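Local atomic coordinates of uncharacterized protein (Bacillus thuringiensis serovar kurstaki, PDB entry 4XE7), a protein that probably polymerises into actin-like filaments of the ParM type that segregate plasmid DNA, its nucleotide cleft being empty in this apo form. Residues 166-171 / 196-201; 206-211 / 404-409; 235-240 / 367-372. One frame throughout, in Å; residues are numbered along the deposited sequence.

Contact 1. Residues 166-171 / 196-201; sequences QILEML and GTMNVE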
loop_
_atom_site.group_PDB
_atom_site.type_symbol
_atom_site.label_atom_id
_atom_site.label_comp_id
_atom_site.label_asym_id
_atom_site.label_seq_id
_atom_site.Cartn_x
_atom_site.Cartn_y
_atom_site.Cartn_z
ATOM N N GLN A 166 -22.244 -2.728 -12.381
ATOM C CA GLN A 166 -21.977 -4.157 -12.547
ATOM C C GLN A 166 -21.003 -4.690 -11.503
ATOM O O GLN A 166 -21.177 -5.792 -10.987
ATOM C CB GLN A 166 -21.428 -4.444 -13.946
ATOM C CG GLN A 166 -22.469 -4.309 -15.049
ATOM C CD GLN A 166 -22.723 -2.863 -15.459
ATOM O OE1 GLN A 166 -23.087 -2.017 -14.639
ATOM N NE2 GLN A 166 -22.518 -2.577 -16.737
ATOM N N ILE A 167 -19.966 -3.914 -11.206
ATOM C CA ILE A 167 -19.053 -4.264 -10.129
ATOM C C ILE A 167 -19.825 -4.350 -8.820
ATOM O O ILE A 167 -19.704 -5.319 -8.067
ATOM C CB ILE A 167 -17.921 -3.235 -9.983
ATOM C CG1 ILE A 167 -17.020 -3.246 -11.223
ATOM C CG2 ILE A 167 -17.119 -3.482 -8.705
ATOM C CD1 ILE A 167 -16.383 -4.593 -11.514
ATOM N N LEU A 168 -20.628 -3.327 -8.561
ATOM C CA LEU A 168 -21.376 -3.265 -7.321
ATOM C C LEU A 168 -22.394 -4.403 -7.207
ATOM O O LEU A 168 -22.611 -4.924 -6.116
ATOM C CB LEU A 168 -22.069 -1.910 -7.186
ATOM C CG LEU A 168 -21.174 -0.681 -6.967
ATOM C CD1 LEU A 168 -22.004 0.589 -6.922
ATOM C CD2 LEU A 168 -20.329 -0.806 -5.683
ATOM N N GLU A 169 -23.000 -4.780 -8.334
ATOM C CA GLU A 169 -24.032 -5.818 -8.380
ATOM C C GLU A 169 -23.461 -7.195 -8.077
ATOM O O GLU A 169 -24.114 -8.040 -7.457
ATOM C CB GLU A 169 -24.710 -5.832 -9.758
ATOM C CG GLU A 169 -26.067 -5.161 -9.801
ATOM C CD GLU A 169 -27.074 -5.848 -8.898
ATOM O OE1 GLU A 169 -26.973 -7.084 -8.721
ATOM O OE2 GLU A 169 -27.964 -5.151 -8.366
ATOM N N MET A 170 -22.243 -7.417 -8.556
ATOM C CA MET A 170 -21.461 -8.592 -8.217
ATOM C C MET A 170 -21.306 -8.706 -6.696
ATOM O O MET A 170 -21.407 -9.798 -6.133
ATOM C CB MET A 170 -20.091 -8.511 -8.902
ATOM C CG MET A 170 -19.170 -9.713 -8.721
ATOM S SD MET A 170 -17.515 -9.378 -9.388
ATOM C CE MET A 170 -17.241 -10.871 -10.335
ATOM N N LEU A 171 -21.101 -7.565 -6.036
ATOM C CA LEU A 171 -20.773 -7.539 -4.604
ATOM C C LEU A 171 -21.968 -7.492 -3.644
ATOM O O LEU A 171 -21.844 -7.887 -2.484
ATOM C CB LEU A 171 -19.876 -6.338 -4.310
ATOM C CG LEU A 171 -18.578 -6.305 -5.107
ATOM C CD1 LEU A 171 -17.750 -5.098 -4.698
ATOM C CD2 LEU A 171 -17.797 -7.584 -4.849
ATOM N N GLY A 196 -23.074 0.970 -2.333
ATOM C CA GLY A 196 -21.680 1.311 -2.509
ATOM C C GLY A 196 -21.462 2.467 -3.461
ATOM O O GLY A 196 -22.410 3.046 -3.983
ATOM N N THR A 197 -20.195 2.783 -3.688
ATOM C CA THR A 197 -19.789 3.852 -4.592
ATOM C C THR A 197 -18.522 3.432 -5.326
ATOM O O THR A 197 -17.675 2.742 -4.762
ATOM C CB THR A 197 -19.510 5.170 -3.839
ATOM O OG1 THR A 197 -20.511 5.387 -2.841
ATOM C CG2 THR A 197 -19.490 6.343 -4.801
ATOM N N MET A 198 -18.376 3.849 -6.575
ATOM C CA MET A 198 -17.142 3.572 -7.290
ATOM C C MET A 198 -16.459 4.888 -7.602
ATOM O O MET A 198 -17.110 5.877 -7.935
ATOM C CB MET A 198 -17.409 2.771 -8.562
ATOM C CG MET A 198 -17.917 1.365 -8.293
ATOM S SD MET A 198 -16.688 0.301 -7.498
ATOM C CE MET A 198 -15.550 0.061 -8.861
ATOM N N ASN A 199 -15.144 4.905 -7.476
ATOM C CA ASN A 199 -14.415 6.153 -7.612
ATOM C C ASN A 199 -13.458 6.067 -8.792
ATOM O O ASN A 199 -13.209 4.975 -9.326
ATOM C CB ASN A 199 -13.655 6.479 -6.321
ATOM C CG ASN A 199 -14.553 6.438 -5.083
ATOM O OD1 ASN A 199 -15.288 7.384 -4.805
ATOM N ND2 ASN A 199 -14.501 5.323 -4.337
ATOM N N VAL A 200 -12.934 7.223 -9.191
ATOM C CA VAL A 200 -11.954 7.309 -10.265
ATOM C C VAL A 200 -10.583 6.909 -9.763
ATOM O O VAL A 200 -9.948 7.701 -9.070
ATOM C CB VAL A 200 -11.843 8.745 -10.820
ATOM C CG1 VAL A 200 -10.904 8.791 -12.017
ATOM C CG2 VAL A 200 -13.216 9.316 -11.149
ATOM N N GLU A 201 -10.110 5.714 -10.110
ATOM C CA GLU A 201 -8.781 5.296 -9.665
ATOM C C GLU A 201 -7.764 6.270 -10.254
ATOM O O GLU A 201 -7.921 6.728 -11.379
ATOM C CB GLU A 201 -8.470 3.853 -10.084
ATOM C CG GLU A 201 -7.310 3.223 -9.315
ATOM C CD GLU A 201 -6.938 1.837 -9.825
ATOM O OE1 GLU A 201 -6.640 1.708 -11.030
ATOM O OE2 GLU A 201 -6.943 0.879 -9.021
#
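Met198 reaches from strand 196-200 to the face of helix 166-171 and meets it at two points, both apolar. Its methyl CE lies 3.9 Å from Ile167 CG2, with the sulfur SD close behind, and here the two side chains run roughly perpendicular. Further back, Met198 CG sits 4.1 Å from Leu168 CG, where the chains pass alongside, heading opposite ways. Bends at chi2 and chi3 (-67° and -71°) carry the thioether on from there to Ile167. Ile167 offers the CG2 branch, which stands anti to the backbone N, whereas CD1, the end of its other branch, leads away.

A second group sets the leucine fork against bare backbone. Leu168 CD1 rests 3.9 Å from Gly196 O, and Leu168 CD2 lies 4.0 Å from Gly196 CA and close to Thr197 N. The absence of a side chain on Gly196 lets the fork come down onto the strand. With the axes 9.0 Å apart and running at 142°, helix and strand meet by van der Waals packing.

Helix 164-171 thus packs at one edge of the eight-strand mixed sheet, where strand 188-200 runs parallel to the outermost strand 145-154, Thr197 and Asn199 bonding to its backbone. Phe150 of that strand touches Leu168, Leu171 and Met198, and Met154 touches Ile167. Thr197 and Asn199 touch helix 402-418, while Leu171 packs on Leu127 of helix 123-140.

Contact 2. Residues 206-211 / 404-409; sequences VLAILF and SRSYLI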
loop_
_atom_site.group_PDB
_atom_site.type_symbol
_atom_site.label_atom_id
_atom_site.label_comp_id
_atom_site.label_asym_id
_atom_site.label_seq_id
_atom_site.Cartn_x
_atom_site.Cartn_y
_atom_site.Cartn_z
ATOM N N VAL A 206 -5.941 12.309 -4.850
ATOM C CA VAL A 206 -5.977 13.690 -4.415
ATOM C C VAL A 206 -6.671 13.831 -3.061
ATOM O O VAL A 206 -6.220 14.592 -2.199
ATOM C CB VAL A 206 -6.705 14.570 -5.474
ATOM C CG1 VAL A 206 -7.065 15.933 -4.914
ATOM C CG2 VAL A 206 -5.847 14.723 -6.711
ATOM N N LEU A 207 -7.763 13.095 -2.868
ATOM C CA LEU A 207 -8.472 13.151 -1.592
ATOM C C LEU A 207 -7.558 12.795 -0.409
ATOM O O LEU A 207 -7.619 13.444 0.636
ATOM C CB LEU A 207 -9.689 12.223 -1.607
ATOM C CG LEU A 207 -10.918 12.811 -2.283
ATOM C CD1 LEU A 207 -12.010 11.756 -2.445
ATOM C CD2 LEU A 207 -11.409 13.997 -1.471
ATOM N N ALA A 208 -6.709 11.783 -0.589
ATOM C CA ALA A 208 -5.869 11.290 0.507
ATOM C C ALA A 208 -4.698 12.224 0.766
ATOM O O ALA A 208 -4.077 12.168 1.824
ATOM C CB ALA A 208 -5.364 9.894 0.222
ATOM N N ILE A 209 -4.394 13.079 -0.204
ATOM C CA ILE A 209 -3.379 14.100 0.008
ATOM C C ILE A 209 -3.994 15.287 0.738
ATOM O O ILE A 209 -3.380 15.857 1.647
ATOM C CB ILE A 209 -2.750 14.513 -1.328
ATOM C CG1 ILE A 209 -1.877 13.353 -1.823
ATOM C CG2 ILE A 209 -1.939 15.795 -1.179
ATOM C CD1 ILE A 209 -1.641 13.341 -3.309
ATOM N N LEU A 210 -5.228 15.620 0.376
ATOM C CA LEU A 210 -5.907 16.778 0.961
ATOM C C LEU A 210 -6.504 16.519 2.340
ATOM O O LEU A 210 -6.562 17.427 3.160
ATOM C CB LEU A 210 -7.026 17.258 0.040
ATOM C CG LEU A 210 -6.669 17.877 -1.311
ATOM C CD1 LEU A 210 -7.956 18.055 -2.090
ATOM C CD2 LEU A 210 -5.974 19.207 -1.120
ATOM N N PHE A 211 -6.980 15.297 2.589
ATOM C CA PHE A 211 -7.703 15.032 3.837
ATOM C C PHE A 211 -7.173 13.827 4.600
ATOM O O PHE A 211 -6.588 12.905 4.019
ATOM C CB PHE A 211 -9.198 14.857 3.543
ATOM C CG PHE A 211 -9.830 16.074 2.921
ATOM C CD1 PHE A 211 -10.265 17.126 3.711
ATOM C CD2 PHE A 211 -9.974 16.177 1.550
ATOM C CE1 PHE A 211 -10.842 18.256 3.143
ATOM C CE2 PHE A 211 -10.553 17.311 0.975
ATOM C CZ PHE A 211 -10.982 18.348 1.774
ATOM N N SER A 404 -6.622 3.446 -1.280
ATOM C CA SER A 404 -7.620 2.945 -0.335
ATOM C C SER A 404 -8.082 4.025 0.639
ATOM O O SER A 404 -9.261 4.069 0.995
ATOM C CB SER A 404 -7.101 1.728 0.443
ATOM O OG SER A 404 -5.795 1.926 0.945
ATOM N N ARG A 405 -7.166 4.886 1.085
ATOM C CA ARG A 405 -7.550 6.001 1.942
ATOM C C ARG A 405 -8.492 6.959 1.224
ATOM O O ARG A 405 -9.426 7.481 1.840
ATOM C CB ARG A 405 -6.317 6.768 2.447
ATOM C CG ARG A 405 -5.490 5.980 3.441
ATOM C CD ARG A 405 -4.105 6.580 3.631
ATOM N NE ARG A 405 -4.183 7.875 4.273
ATOM C CZ ARG A 405 -4.088 8.072 5.583
ATOM N NH1 ARG A 405 -3.899 7.059 6.405
ATOM N NH2 ARG A 405 -4.181 9.294 6.070
ATOM N N SER A 406 -8.254 7.193 -0.068
ATOM C CA SER A 406 -9.147 8.058 -0.854
ATOM C C SER A 406 -10.552 7.471 -0.923
ATOM O O SER A 406 -11.537 8.173 -0.703
ATOM C CB SER A 406 -8.611 8.263 -2.275
ATOM O OG SER A 406 -7.356 8.922 -2.263
ATOM N N TYR A 407 -10.635 6.193 -1.261
ATOM C CA TYR A 407 -11.918 5.505 -1.243
ATOM C C TYR A 407 -12.563 5.641 0.140
ATOM O O TYR A 407 -13.735 5.983 0.248
ATOM C CB TYR A 407 -11.752 4.029 -1.629
ATOM C CG TYR A 407 -11.196 3.800 -3.034
ATOM C CD1 TYR A 407 -11.161 4.837 -3.962
ATOM C CD2 TYR A 407 -10.697 2.556 -3.421
ATOM C CE1 TYR A 407 -10.664 4.647 -5.235
ATOM C CE2 TYR A 407 -10.190 2.350 -4.719
ATOM C CZ TYR A 407 -10.186 3.408 -5.613
ATOM O OH TYR A 407 -9.694 3.263 -6.892
ATOM N N LEU A 408 -11.791 5.391 1.202
ATOM C CA LEU A 408 -12.339 5.455 2.560
ATOM C C LEU A 408 -12.939 6.843 2.855
ATOM O O LEU A 408 -14.067 6.950 3.338
ATOM C CB LEU A 408 -11.258 5.110 3.601
ATOM C CG LEU A 408 -11.602 5.313 5.087
ATOM C CD1 LEU A 408 -12.857 4.535 5.505
ATOM C CD2 LEU A 408 -10.424 4.940 5.988
ATOM N N ILE A 409 -12.185 7.900 2.566
ATOM C CA ILE A 409 -12.688 9.266 2.767
ATOM C C ILE A 409 -13.973 9.530 1.954
ATOM O O ILE A 409 -14.932 10.119 2.467
ATOM C CB ILE A 409 -11.609 10.306 2.401
ATOM C CG1 ILE A 409 -10.426 10.193 3.371
ATOM C CG2 ILE A 409 -12.171 11.734 2.417
ATOM C CD1 ILE A 409 -9.115 10.688 2.788
HETATM O O HOH W 1 -5.221 10.558 3.757
#
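A helix-helix crossing in the actin-like fold joins the short helix 205-210 to helix 402-418 near the C-terminus, their local axes 7.7 Å apart at 81°. At the crossing Ala208 CB lies 3.3 Å from Ser406 OG and 4.0 Å from Arg405 CB, the small alanine letting the backbones come close. The bond from Ala208 N to Ser406 OG is weak, 3.4 Å long and bent to 130° at the hydrogen; the stronger partners of OG are Phe402 O and Ser204 O, which compete for its single proton. Ile409 sets CD1 against the carbonyls at the C-terminal end of the short helix, 3.6 Å from Phe211 O and 3.8 Å from Leu207 O. Leu207 CD1 in turn lies over the opposing backbone, 4.0 Å from Ser406 O.

One water links that end of helix 205-210 to Arg405: it donates to Ala208 O and Phe211 O and accepts from Arg405 NH2 at 2.8 Å, in plane at the guanidinium edge. The bend at chi3 (67°) helps turn the arginine tip to this water. The arginine, probably charged, may polarise the water, an effect tempered by the salt bridge from NH2 to Asp212; solvent and apolar packing together tie the helices.

Contact 3. Residues 235-240 / 367-372; sequences NDLGAG and NIVVGG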
loop_
_atom_site.group_PDB
_atom_site.type_symbol
_atom_site.label_atom_id
_atom_site.label_comp_id
_atom_site.label_asym_id
_atom_site.label_seq_id
_atom_site.Cartn_x
_atom_site.Cartn_y
_atom_site.Cartn_z
ATOM N N ASN A 235 3.294 12.079 -9.610
ATOM C CA ASN A 235 4.480 11.315 -9.913
ATOM C C ASN A 235 4.748 10.300 -8.807
ATOM O O ASN A 235 5.058 10.662 -7.673
ATOM C CB ASN A 235 5.661 12.261 -10.110
ATOM C CG ASN A 235 5.381 13.315 -11.162
ATOM O OD1 ASN A 235 5.621 13.100 -12.353
ATOM N ND2 ASN A 235 4.854 14.468 -10.727
ATOM N N ASP A 236 4.595 9.024 -9.149
ATOM C CA ASP A 236 4.781 7.927 -8.210
ATOM C C ASP A 236 6.226 7.419 -8.295
ATOM O O ASP A 236 6.592 6.744 -9.272
ATOM C CB ASP A 236 3.781 6.799 -8.522
ATOM C CG ASP A 236 3.697 5.747 -7.413
ATOM O OD1 ASP A 236 2.791 4.891 -7.489
ATOM O OD2 ASP A 236 4.520 5.771 -6.467
ATOM N N LEU A 237 7.033 7.740 -7.281
ATOM C CA LEU A 237 8.467 7.397 -7.286
ATOM C C LEU A 237 8.724 6.057 -6.586
ATOM O O LEU A 237 8.619 5.961 -5.355
ATOM C CB LEU A 237 9.285 8.510 -6.606
ATOM C CG LEU A 237 8.860 9.912 -7.027
ATOM C CD1 LEU A 237 9.743 10.976 -6.395
ATOM C CD2 LEU A 237 8.894 10.003 -8.552
ATOM N N GLY A 238 9.050 5.028 -7.363
ATOM C CA GLY A 238 9.193 3.684 -6.825
ATOM C C GLY A 238 10.624 3.161 -6.787
ATOM O O GLY A 238 11.570 3.898 -7.055
ATOM N N ALA A 239 10.779 1.873 -6.490
ATOM C CA ALA A 239 12.107 1.281 -6.320
ATOM C C ALA A 239 12.816 1.088 -7.662
ATOM O O ALA A 239 14.023 1.333 -7.776
ATOM C CB ALA A 239 12.002 -0.055 -5.572
ATOM N N GLY A 240 12.065 0.663 -8.673
ATOM C CA GLY A 240 12.640 0.357 -9.977
ATOM C C GLY A 240 12.140 1.260 -11.086
ATOM O O GLY A 240 12.710 1.312 -12.165
ATOM N N ASN A 367 2.012 20.002 -9.066
ATOM C CA ASN A 367 2.923 18.900 -9.345
ATOM C C ASN A 367 3.188 18.103 -8.062
ATOM O O ASN A 367 3.831 18.594 -7.138
ATOM C CB ASN A 367 4.217 19.433 -9.974
ATOM C CG ASN A 367 5.003 18.353 -10.712
ATOM O OD1 ASN A 367 4.486 17.261 -10.973
ATOM N ND2 ASN A 367 6.264 18.645 -11.031
ATOM N N ILE A 368 2.666 16.876 -8.010
ATOM C CA ILE A 368 2.663 16.087 -6.780
ATOM C C ILE A 368 3.610 14.887 -6.837
ATOM O O ILE A 368 3.678 14.217 -7.861
ATOM C CB ILE A 368 1.230 15.584 -6.472
ATOM C CG1 ILE A 368 0.244 16.750 -6.545
ATOM C CG2 ILE A 368 1.188 14.896 -5.105
ATOM C CD1 ILE A 368 -1.226 16.366 -6.357
ATOM N N VAL A 369 4.337 14.619 -5.741
ATOM C CA VAL A 369 5.151 13.413 -5.652
ATOM C C VAL A 369 4.595 12.485 -4.582
ATOM O O VAL A 369 4.123 12.933 -3.538
ATOM C CB VAL A 369 6.638 13.715 -5.356
ATOM C CG1 VAL A 369 7.265 14.443 -6.525
ATOM C CG2 VAL A 369 6.809 14.518 -4.040
ATOM N N VAL A 370 4.612 11.188 -4.872
ATOM C CA VAL A 370 4.197 10.163 -3.919
ATOM C C VAL A 370 5.119 8.998 -4.123
ATOM O O VAL A 370 5.870 8.984 -5.098
ATOM C CB VAL A 370 2.722 9.705 -4.111
ATOM C CG1 VAL A 370 1.781 10.869 -3.953
ATOM C CG2 VAL A 370 2.539 9.058 -5.463
ATOM N N GLY A 371 5.071 8.020 -3.217
ATOM C CA GLY A 371 5.830 6.795 -3.388
ATOM C C GLY A 371 7.012 6.755 -2.440
ATOM O O GLY A 371 7.376 7.781 -1.887
ATOM N N GLY A 372 7.613 5.575 -2.276
ATOM C CA GLY A 372 8.761 5.380 -1.406
ATOM C C GLY A 372 9.983 6.206 -1.794
ATOM O O GLY A 372 10.829 6.499 -0.953
#
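Ile368 O is gripped twice by Asn235. The backbone N binds it at 2.8 Å and nearly straight (168°), while the side-chain ND2 comes in at 3.1 Å from above the carbonyl plane, 40° out of it. ND2 also makes a weak, bent bond to Asn367 OD1 at 2.8 Å; the two amides stand steeply to each other. With CG beside its own backbone N (chi1 -55°), the Asn235 amide folds back toward the neighbouring strand. OD1 accepts from Asn244 ND2, which fixes the rotation of the amide.

The parallel pairing continues with Val370 N to Asn235 O at 2.9 Å and Leu237 N to Val370 O at 2.8 Å. Asp236 and Val370 are bridge partners on one sheet face, where Val370 CG2 packs beside the carboxylate stem. On the face of Asn235 and Val369, Leu237 CD1 meets Val369 CG1. Beyond Val370 the regular bridges stop, Gly371 leaving strand geometry at positive phi with its CA 3.5 Å from Leu237 O in a CA-H...O contact, though Leu237 still bonds to the backbone of Gly373. Both strand ends carry glycine-rich turns that, as in actin, probably line the nucleotide cleft.

These are inner strands of a mixed sheet: 232-237 has antiparallel 242-248 on its far side, and 366-370 runs parallel to 390-391. Helix 337-362 covers Asn235, Leu237 and Asn367, and helix 372-376 brings Val374 against Leu237 and Val369.

Overall arrangement
The three contacts step from one sheet of the actin-like fold to the other. Contact 1 belongs to the eight-strand sheet and closes first along the chain; strand 188-200 then leads into helix 205-210 of contact 2, about 17 Å away between centres. These two touch where Tyr407 packs against Asn199 and Glu201. Contact 3, in the five-strand sheet, is nested within the loop closed by contact 2, its centre again about 17 Å from that of contact 2, and joins it through Ile209 on Ile368 and Val370. Contacts 1 and 3 are about 27 Å apart between centres (nearest atoms about 10 Å), so contact 2 probably lies where the two domains flanking the nucleotide cleft meet.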